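Local structure of Glyco_hydro_cc domain-containing protein (Pseudomonas viridiflava, 6UAV) at residues L166-F180 with E209-F221. The protein probably hydrolyses internal linkages of beta-1,3-glucans, as an endo-beta-1,3-glucanase of glycoside hydrolase family 128. Sequence-based numbering, arbitrary orientation.
Sequences LSSMLDRLSRYGKPF and EMVTMLERRSDVF
A bend at chi3 (82°) in Arg217 turns its guanidinium across Leu170 and up to Asp171, which swings its CG beside its own backbone N (chi1 -74°) to meet it. NH1 and NH2 both donate to Asp171 OD1, at 3.0 Å from NH1, with the oxygen close to the guanidinium plane. Along another edge Arg217 grips Asp219 side-on, NE to OD1 at 2.9 Å and NH2 to OD2, both through syn lone pairs. Leu170 CB covers one guanidinium face, while the bonds to two carboxylates hold its rotation. These residues tie helix 166-173 to the end of helix 200-216 in the helical layer of a TIM barrel, and beneath it strands 180-185 and 220-225 pair in parallel: Phe180 N donates to Asp219 O at 2.7 Å, and Phe221 N to Phe180 O at 2.9 Å. The Phe180 ring has Leu170 CD2 over the centre of one face and Asp219 OD2 at its edge, 3.5 Å from CE2. A water donates to both Asp219 OD2 and Lys178 O. Toward the start of helix 166-173, Met210 CE and Met213 CE converge on Leu166, each 3.7 Å from its CD2, while Leu214 packs its CD2 against Leu170 CD1 and also touches Val182 and Phe185.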
ATOM      1  N   LEU A 166      13.375  -7.305  -0.096  1.00 14.37           N
ATOM      2  CA  LEU A 166      12.017  -7.169   0.467  1.00 14.17           C
ATOM      3  C   LEU A 166      11.652  -8.371   1.370  1.00 14.59           C
ATOM      4  O   LEU A 166      11.130  -8.167   2.488  1.00 13.58           O
ATOM      5  CB  LEU A 166      11.012  -6.933  -0.658  1.00 14.03           C
ATOM      6  CG  LEU A 166       9.554  -7.057  -0.265  1.00 13.91           C
ATOM      7  CD1 LEU A 166       9.165  -6.069   0.857  1.00 14.26           C
ATOM      8  CD2 LEU A 166       8.721  -6.827  -1.475  1.00 13.72           C
ATOM      9  N   SER A 167      11.884  -9.618   0.959  1.00 15.41           N
ATOM     10  CA  SER A 167      11.572 -10.796   1.809  1.00 15.94           C
ATOM     11  C   SER A 167      12.289 -10.681   3.176  1.00 15.79           C
ATOM     12  O   SER A 167      11.681 -11.009   4.190  1.00 15.84           O
ATOM     13  CB  SER A 167      11.879 -12.097   1.125  1.00 17.65           C
ATOM     14  OG  SER A 167      13.281 -12.207   0.965  1.00 20.32           O
ATOM     15  N   SER A 168      13.504 -10.127   3.225  1.00 16.00           N
ATOM     16  CA  SER A 168      14.308 -10.033   4.461  1.00 16.14           C
ATOM     17  C   SER A 168      13.650  -8.971   5.367  1.00 15.64           C
ATOM     18  O   SER A 168      13.575  -9.187   6.610  1.00 15.11           O
ATOM     19  CB  SER A 168      15.754  -9.771   4.126  1.00 17.28           C
ATOM     20  OG  SER A 168      16.008  -8.410   3.878  1.00 17.52           O
ATOM     21  N   MET A 169      13.094  -7.915   4.770  1.00 14.64           N
ATOM     22  CA  MET A 169      12.439  -6.863   5.556  1.00 14.47           C
ATOM     23  C   MET A 169      11.109  -7.429   6.109  1.00 14.29           C
ATOM     24  O   MET A 169      10.765  -7.155   7.270  1.00 13.22           O
ATOM     25  CB  MET A 169      12.223  -5.608   4.726  1.00 14.79           C
ATOM     26  CG  MET A 169      13.481  -4.864   4.380  1.00 16.36           C
ATOM     27  SD  MET A 169      14.583  -4.507   5.744  1.00 18.98           S
ATOM     28  CE  MET A 169      13.662  -3.279   6.638  1.00 19.03           C
ATOM     29  N   LEU A 170      10.353  -8.198   5.332  1.00 14.19           N
ATOM     30  CA  LEU A 170       9.128  -8.855   5.852  1.00 14.21           C
ATOM     31  C   LEU A 170       9.512  -9.841   6.959  1.00 15.31           C
ATOM     32  O   LEU A 170       8.775  -9.898   7.990  1.00 15.11           O
ATOM     33  CB  LEU A 170       8.338  -9.517   4.738  1.00 14.42           C
ATOM     34  CG  LEU A 170       7.872  -8.558   3.630  1.00 14.15           C
ATOM     35  CD1 LEU A 170       7.097  -9.329   2.567  1.00 14.34           C
ATOM     36  CD2 LEU A 170       7.073  -7.366   4.176  1.00 14.06           C
ATOM     37  N   ASP A 171      10.585 -10.605   6.797  1.00 15.35           N
ATOM     38  CA  ASP A 171      11.012 -11.535   7.894  1.00 16.88           C
ATOM     39  C   ASP A 171      11.312 -10.728   9.143  1.00 16.34           C
ATOM     40  O   ASP A 171      10.856 -11.125  10.265  1.00 17.57           O
ATOM     41  CB  ASP A 171      12.160 -12.435   7.474  1.00 17.58           C
ATOM     42  CG  ASP A 171      11.761 -13.546   6.536  1.00 18.87           C
ATOM     43  OD1 ASP A 171      10.522 -13.676   6.280  1.00 18.99           O
ATOM     44  OD2 ASP A 171      12.687 -14.278   6.068  1.00 19.98           O
ATOM     45  N   ARG A 172      12.063  -9.639   9.018  0.50 16.26           N
ATOM     46  CA  ARG A 172      12.420  -8.826  10.198  0.50 16.67           C
ATOM     47  C   ARG A 172      11.131  -8.325  10.857  0.50 16.46           C
ATOM     48  O   ARG A 172      11.047  -8.413  12.096  0.50 16.33           O
ATOM     49  CB  ARG A 172      13.410  -7.726   9.813  0.50 17.07           C
ATOM     50  CG  ARG A 172      14.805  -8.261   9.513  0.50 17.89           C
ATOM     51  CD  ARG A 172      15.631  -7.465   8.479  0.50 18.77           C
ATOM     52  NE  ARG A 172      15.699  -6.054   8.840  0.50 19.83           N
ATOM     53  CZ  ARG A 172      16.655  -5.205   8.449  0.50 20.16           C
ATOM     54  NH1 ARG A 172      16.630  -3.941   8.855  0.50 19.13           N
ATOM     55  NH2 ARG A 172      17.634  -5.633   7.662  0.50 21.13           N
ATOM     56  N   LEU A 173      10.159  -7.862  10.063  1.00 15.80           N
ATOM     57  CA  LEU A 173       8.915  -7.247  10.616  1.00 15.70           C
ATOM     58  C   LEU A 173       7.916  -8.301  11.088  1.00 15.14           C
ATOM     59  O   LEU A 173       6.959  -7.940  11.745  1.00 14.58           O
ATOM     60  CB  LEU A 173       8.276  -6.312   9.600  1.00 16.70           C
ATOM     61  CG  LEU A 173       9.060  -5.022   9.347  1.00 18.35           C
ATOM     62  CD1 LEU A 173       8.503  -4.309   8.147  1.00 20.60           C
ATOM     63  CD2 LEU A 173       9.029  -4.100  10.527  1.00 19.69           C
ATOM     64  N   SER A 174       8.159  -9.581  10.827  0.60 15.25           N
ATOM     65  CA  SER A 174       7.253 -10.655  11.297  0.60 15.49           C
ATOM     66  C   SER A 174       7.268 -10.705  12.827  0.60 16.70           C
ATOM     67  O   SER A 174       6.283 -11.248  13.389  0.60 17.07           O
ATOM     68  CB  SER A 174       7.546 -11.988  10.672  0.60 15.62           C
ATOM     69  OG  SER A 174       8.833 -12.479  10.966  0.60 14.67           O
ATOM     70  N   ARG A 175       8.301 -10.106  13.480  1.00 17.01           N
ATOM     71  CA  ARG A 175       8.410 -10.160  14.958  1.00 18.35           C
ATOM     72  C   ARG A 175       7.101  -9.702  15.608  1.00 17.15           C
ATOM     73  O   ARG A 175       6.862 -10.109  16.744  1.00 18.67           O
ATOM     74  CB  ARG A 175       9.560  -9.295  15.459  1.00 19.09           C
ATOM     75  CG  ARG A 175       9.445  -7.832  15.095  1.00 20.46           C
ATOM     76  CD  ARG A 175      10.766  -7.110  15.114  1.00 23.48           C
ATOM     77  NE  ARG A 175      11.128  -7.030  16.496  1.00 26.30           N
ATOM     78  CZ  ARG A 175      12.365  -7.102  16.976  1.00 31.29           C
ATOM     79  NH1 ARG A 175      13.403  -7.259  16.166  1.00 31.00           N
ATOM     80  NH2 ARG A 175      12.536  -7.039  18.296  1.00 34.53           N
ATOM     81  N   TYR A 176       6.258  -8.912  14.912  1.00 15.93           N
ATOM     82  CA  TYR A 176       4.997  -8.372  15.503  1.00 15.23           C
ATOM     83  C   TYR A 176       3.891  -9.429  15.410  1.00 15.25           C
ATOM     84  O   TYR A 176       2.820  -9.204  15.984  1.00 15.64           O
ATOM     85  CB  TYR A 176       4.607  -7.029  14.867  1.00 14.09           C
ATOM     86  CG  TYR A 176       5.670  -5.991  15.113  1.00 13.75           C
ATOM     87  CD1 TYR A 176       5.824  -5.418  16.370  1.00 13.97           C
ATOM     88  CD2 TYR A 176       6.610  -5.712  14.162  1.00 12.82           C
ATOM     89  CE1 TYR A 176       6.843  -4.527  16.638  1.00 14.13           C
ATOM     90  CE2 TYR A 176       7.626  -4.803  14.397  1.00 13.03           C
ATOM     91  CZ  TYR A 176       7.753  -4.223  15.643  1.00 13.67           C
ATOM     92  OH  TYR A 176       8.785  -3.382  15.907  1.00 14.87           O
ATOM     93  N   GLY A 177       4.102 -10.501  14.655  1.00 14.83           N
ATOM     94  CA  GLY A 177       3.093 -11.580  14.525  1.00 15.30           C
ATOM     95  C   GLY A 177       1.912 -11.129  13.664  1.00 15.25           C
ATOM     96  O   GLY A 177       0.798 -11.714  13.776  1.00 16.52           O
ATOM     97  N   LYS A 178       2.112 -10.117  12.822  1.00 14.78           N
ATOM     98  CA  LYS A 178       1.066  -9.555  11.960  1.00 14.90           C
ATOM     99  C   LYS A 178       1.347  -9.849  10.487  1.00 14.83           C
ATOM    100  O   LYS A 178       2.506  -9.771  10.016  1.00 14.27           O
ATOM    101  CB  LYS A 178       1.067  -8.038  12.099  1.00 15.31           C
ATOM    102  CG  LYS A 178       0.734  -7.517  13.484  1.00 16.52           C
ATOM    103  CD  LYS A 178      -0.567  -8.077  14.092  1.00 17.41           C
ATOM    104  CE  LYS A 178      -0.808  -7.415  15.436  1.00 19.29           C
ATOM    105  NZ  LYS A 178      -2.193  -7.617  15.894  1.00 20.32           N
ATOM    106  N   PRO A 179       0.290 -10.198   9.723  1.00 14.14           N
ATOM    107  CA  PRO A 179       0.396 -10.277   8.269  1.00 13.75           C
ATOM    108  C   PRO A 179       0.458  -8.871   7.658  1.00 12.70           C
ATOM    109  O   PRO A 179       0.350  -7.852   8.347  1.00 12.11           O
ATOM    110  CB  PRO A 179      -0.856 -11.040   7.868  1.00 13.91           C
ATOM    111  CG  PRO A 179      -1.839 -10.578   8.892  1.00 14.95           C
ATOM    112  CD  PRO A 179      -1.060 -10.549  10.195  1.00 14.98           C
ATOM    113  N   PHE A 180       0.793  -8.830   6.367  1.00 12.74           N
ATOM    114  CA  PHE A 180       1.196  -7.593   5.673  1.00 12.34           C
ATOM    115  C   PHE A 180       0.317  -7.332   4.459  1.00 12.37           C
ATOM    116  O   PHE A 180      -0.127  -8.299   3.794  1.00 12.42           O
ATOM    117  CB  PHE A 180       2.613  -7.680   5.133  1.00 13.10           C
ATOM    118  CG  PHE A 180       3.614  -8.012   6.208  1.00 13.90           C
ATOM    119  CD1 PHE A 180       4.090  -7.005   7.014  1.00 14.91           C
ATOM    120  CD2 PHE A 180       4.155  -9.286   6.304  1.00 14.21           C
ATOM    121  CE1 PHE A 180       5.030  -7.279   7.990  1.00 16.27           C
ATOM    122  CE2 PHE A 180       5.127  -9.546   7.256  1.00 14.91           C
ATOM    123  CZ  PHE A 180       5.557  -8.539   8.099  1.00 15.58           C
ATOM    124  N   GLU A 209      10.454 -11.625  -9.734  1.00 17.59           N
ATOM    125  CA  GLU A 209      11.005 -12.179  -8.469  1.00 18.75           C
ATOM    126  C   GLU A 209      10.129 -11.717  -7.292  1.00 17.07           C
ATOM    127  O   GLU A 209       9.688 -12.549  -6.512  1.00 16.51           O
ATOM    128  CB  GLU A 209      12.449 -11.725  -8.248  1.00 21.01           C
ATOM    129  CG  GLU A 209      13.396 -12.717  -8.843  1.00 23.93           C
ATOM    130  CD  GLU A 209      14.839 -12.692  -8.375  1.00 25.36           C
ATOM    131  OE1 GLU A 209      15.172 -11.918  -7.432  1.00 28.99           O
ATOM    132  OE2 GLU A 209      15.615 -13.433  -9.006  1.00 29.24           O
ATOM    133  N   MET A 210       9.883 -10.419  -7.200  1.00 15.96           N
ATOM    134  CA  MET A 210       9.145  -9.847  -6.049  1.00 15.85           C
ATOM    135  C   MET A 210       7.704 -10.350  -6.081  1.00 15.36           C
ATOM    136  O   MET A 210       7.218 -10.723  -5.022  1.00 14.45           O
ATOM    137  CB  MET A 210       9.203  -8.334  -6.075  1.00 16.60           C
ATOM    138  CG  MET A 210      10.607  -7.843  -6.013  1.00 18.86           C
ATOM    139  SD  MET A 210      10.793  -5.983  -6.182  1.00 21.03           S
ATOM    140  CE  MET A 210      10.594  -5.728  -4.446  1.00 21.25           C
ATOM    141  N   VAL A 211       7.052 -10.337  -7.231  1.00 15.30           N
ATOM    142  CA  VAL A 211       5.631 -10.776  -7.299  1.00 15.14           C
ATOM    143  C   VAL A 211       5.558 -12.255  -6.926  1.00 16.08           C
ATOM    144  O   VAL A 211       4.619 -12.663  -6.146  1.00 16.48           O
ATOM    145  CB  VAL A 211       5.009 -10.498  -8.696  1.00 14.78           C
ATOM    146  CG1 VAL A 211       3.681 -11.251  -8.882  1.00 15.35           C
ATOM    147  CG2 VAL A 211       4.808  -9.023  -8.864  1.00 14.41           C
ATOM    148  N   THR A 212       6.474 -13.078  -7.431  1.00 17.10           N
ATOM    149  CA  THR A 212       6.426 -14.534  -7.117  1.00 18.16           C
ATOM    150  C   THR A 212       6.555 -14.701  -5.608  1.00 16.97           C
ATOM    151  O   THR A 212       5.869 -15.574  -5.023  1.00 15.87           O
ATOM    152  CB  THR A 212       7.508 -15.324  -7.840  1.00 20.55           C
ATOM    153  OG1 THR A 212       7.258 -15.166  -9.233  1.00 23.20           O
ATOM    154  CG2 THR A 212       7.510 -16.789  -7.474  1.00 22.33           C
ATOM    155  N   MET A 213       7.492 -13.977  -5.025  1.00 15.58           N
ATOM    156  CA  MET A 213       7.757 -14.103  -3.581  1.00 16.38           C
ATOM    157  C   MET A 213       6.498 -13.658  -2.808  1.00 15.23           C
ATOM    158  O   MET A 213       6.079 -14.411  -1.883  1.00 15.29           O
ATOM    159  CB  MET A 213       8.994 -13.276  -3.235  1.00 16.32           C
ATOM    160  CG  MET A 213       9.367 -13.293  -1.772  1.00 16.45           C
ATOM    161  SD  MET A 213       8.510 -12.023  -0.833  1.00 16.17           S
ATOM    162  CE  MET A 213       9.217 -10.543  -1.541  1.00 15.97           C
ATOM    163  N   LEU A 214       5.849 -12.562  -3.211  1.00 14.28           N
ATOM    164  CA  LEU A 214       4.697 -12.002  -2.465  1.00 13.89           C
ATOM    165  C   LEU A 214       3.481 -12.917  -2.638  1.00 14.29           C
ATOM    166  O   LEU A 214       2.762 -13.075  -1.669  1.00 15.65           O
ATOM    167  CB  LEU A 214       4.407 -10.585  -2.908  1.00 13.85           C
ATOM    168  CG  LEU A 214       5.489  -9.566  -2.575  1.00 13.29           C
ATOM    169  CD1 LEU A 214       5.174  -8.241  -3.273  1.00 14.16           C
ATOM    170  CD2 LEU A 214       5.668  -9.331  -1.053  1.00 13.26           C
ATOM    171  N   GLU A 215       3.297 -13.490  -3.823  1.00 14.59           N
ATOM    172  CA  GLU A 215       2.218 -14.453  -4.093  1.00 15.34           C
ATOM    173  C   GLU A 215       2.414 -15.679  -3.186  1.00 16.49           C
ATOM    174  O   GLU A 215       1.407 -16.227  -2.727  1.00 16.56           O
ATOM    175  CB  GLU A 215       2.195 -14.813  -5.573  1.00 15.95           C
ATOM    176  CG  GLU A 215       1.560 -13.725  -6.450  1.00 15.48           C
ATOM    177  CD  GLU A 215       0.060 -13.552  -6.309  1.00 15.43           C
ATOM    178  OE1 GLU A 215      -0.605 -14.501  -5.754  1.00 16.06           O
ATOM    179  OE2 GLU A 215      -0.447 -12.519  -6.811  1.00 15.51           O
ATOM    180  N   ARG A 216       3.662 -16.133  -3.010  1.00 17.24           N
ATOM    181  CA  ARG A 216       3.952 -17.392  -2.284  1.00 18.90           C
ATOM    182  C   ARG A 216       3.932 -17.166  -0.779  1.00 18.89           C
ATOM    183  O   ARG A 216       3.740 -18.140  -0.113  1.00 20.65           O
ATOM    184  CB  ARG A 216       5.234 -18.075  -2.783  1.00 20.97           C
ATOM    185  CG  ARG A 216       5.058 -18.506  -4.237  1.00 23.28           C
ATOM    186  CD  ARG A 216       6.221 -19.290  -4.810  1.00 26.28           C
ATOM    187  NE  ARG A 216       5.888 -19.736  -6.171  1.00 27.27           N
ATOM    188  CZ  ARG A 216       6.798 -20.245  -6.986  1.00 30.45           C
ATOM    189  NH1 ARG A 216       8.042 -20.370  -6.547  1.00 30.79           N
ATOM    190  NH2 ARG A 216       6.466 -20.611  -8.209  1.00 31.12           N
ATOM    191  N   ARG A 217       4.058 -15.946  -0.264  1.00 17.18           N
ATOM    192  CA  ARG A 217       4.003 -15.723   1.201  1.00 17.20           C
ATOM    193  C   ARG A 217       2.556 -15.741   1.696  1.00 17.04           C
ATOM    194  O   ARG A 217       1.755 -14.848   1.289  1.00 15.86           O
ATOM    195  CB  ARG A 217       4.625 -14.385   1.563  1.00 16.28           C
ATOM    196  CG  ARG A 217       6.126 -14.380   1.556  1.00 17.02           C
ATOM    197  CD  ARG A 217       6.637 -13.055   2.088  1.00 17.25           C
ATOM    198  NE  ARG A 217       6.668 -12.992   3.527  1.00 17.11           N
ATOM    199  CZ  ARG A 217       7.744 -13.134   4.305  1.00 17.95           C
ATOM    200  NH1 ARG A 217       8.964 -13.288   3.780  1.00 18.42           N
ATOM    201  NH2 ARG A 217       7.591 -12.935   5.594  1.00 17.91           N
ATOM    202  N   SER A 218       2.260 -16.669   2.618  1.00 17.10           N
ATOM    203  CA  SER A 218       0.922 -16.797   3.251  1.00 17.56           C
ATOM    204  C   SER A 218       0.681 -15.588   4.133  1.00 16.89           C
ATOM    205  O   SER A 218      -0.529 -15.297   4.299  1.00 17.73           O
ATOM    206  CB  SER A 218       0.751 -18.064   4.039  0.54 18.58           C
ATOM    207  OG  SER A 218       1.782 -18.187   4.999  0.54 19.59           O
ATOM    208  N   ASP A 219       1.723 -14.830   4.538  1.00 16.19           N
ATOM    209  CA  ASP A 219       1.497 -13.651   5.443  1.00 15.96           C
ATOM    210  C   ASP A 219       1.377 -12.354   4.648  1.00 14.82           C
ATOM    211  O   ASP A 219       1.425 -11.250   5.225  1.00 14.64           O
ATOM    212  CB  ASP A 219       2.556 -13.533   6.542  1.00 16.29           C
ATOM    213  CG  ASP A 219       3.938 -13.218   6.012  1.00 16.94           C
ATOM    214  OD1 ASP A 219       4.106 -13.294   4.745  1.00 16.82           O
ATOM    215  OD2 ASP A 219       4.841 -12.966   6.821  1.00 17.10           O
ATOM    216  N   VAL A 220       1.258 -12.446   3.322  1.00 14.79           N
ATOM    217  CA  VAL A 220       1.041 -11.231   2.478  1.00 14.52           C
ATOM    218  C   VAL A 220      -0.326 -11.335   1.825  1.00 14.71           C
ATOM    219  O   VAL A 220      -0.542 -12.310   1.056  1.00 15.10           O
ATOM    220  CB  VAL A 220       2.119 -11.059   1.405  1.00 14.46           C
ATOM    221  CG1 VAL A 220       1.714  -9.955   0.440  1.00 14.76           C
ATOM    222  CG2 VAL A 220       3.511 -10.785   2.000  1.00 14.40           C
ATOM    223  N   PHE A 221      -1.265 -10.478   2.207  1.00 14.44           N
ATOM    224  CA  PHE A 221      -2.654 -10.539   1.706  1.00 14.46           C
ATOM    225  C   PHE A 221      -2.792  -9.775   0.396  1.00 13.19           C
ATOM    226  O   PHE A 221      -3.528 -10.231  -0.437  1.00 12.68           O
ATOM    227  CB  PHE A 221      -3.616  -9.934   2.740  1.00 14.94           C
ATOM    228  CG  PHE A 221      -5.068  -9.986   2.340  1.00 16.39           C
ATOM    229  CD1 PHE A 221      -5.787 -11.170   2.449  1.00 18.18           C
ATOM    230  CD2 PHE A 221      -5.715  -8.874   1.802  1.00 16.85           C
ATOM    231  CE1 PHE A 221      -7.128 -11.224   2.056  1.00 19.98           C
ATOM    232  CE2 PHE A 221      -7.061  -8.927   1.451  1.00 18.39           C
ATOM    233  CZ  PHE A 221      -7.760 -10.108   1.562  1.00 18.68           C
TER
HETATM  234  O   HOH W   1       4.115 -11.947   9.398  1.00 20.99           O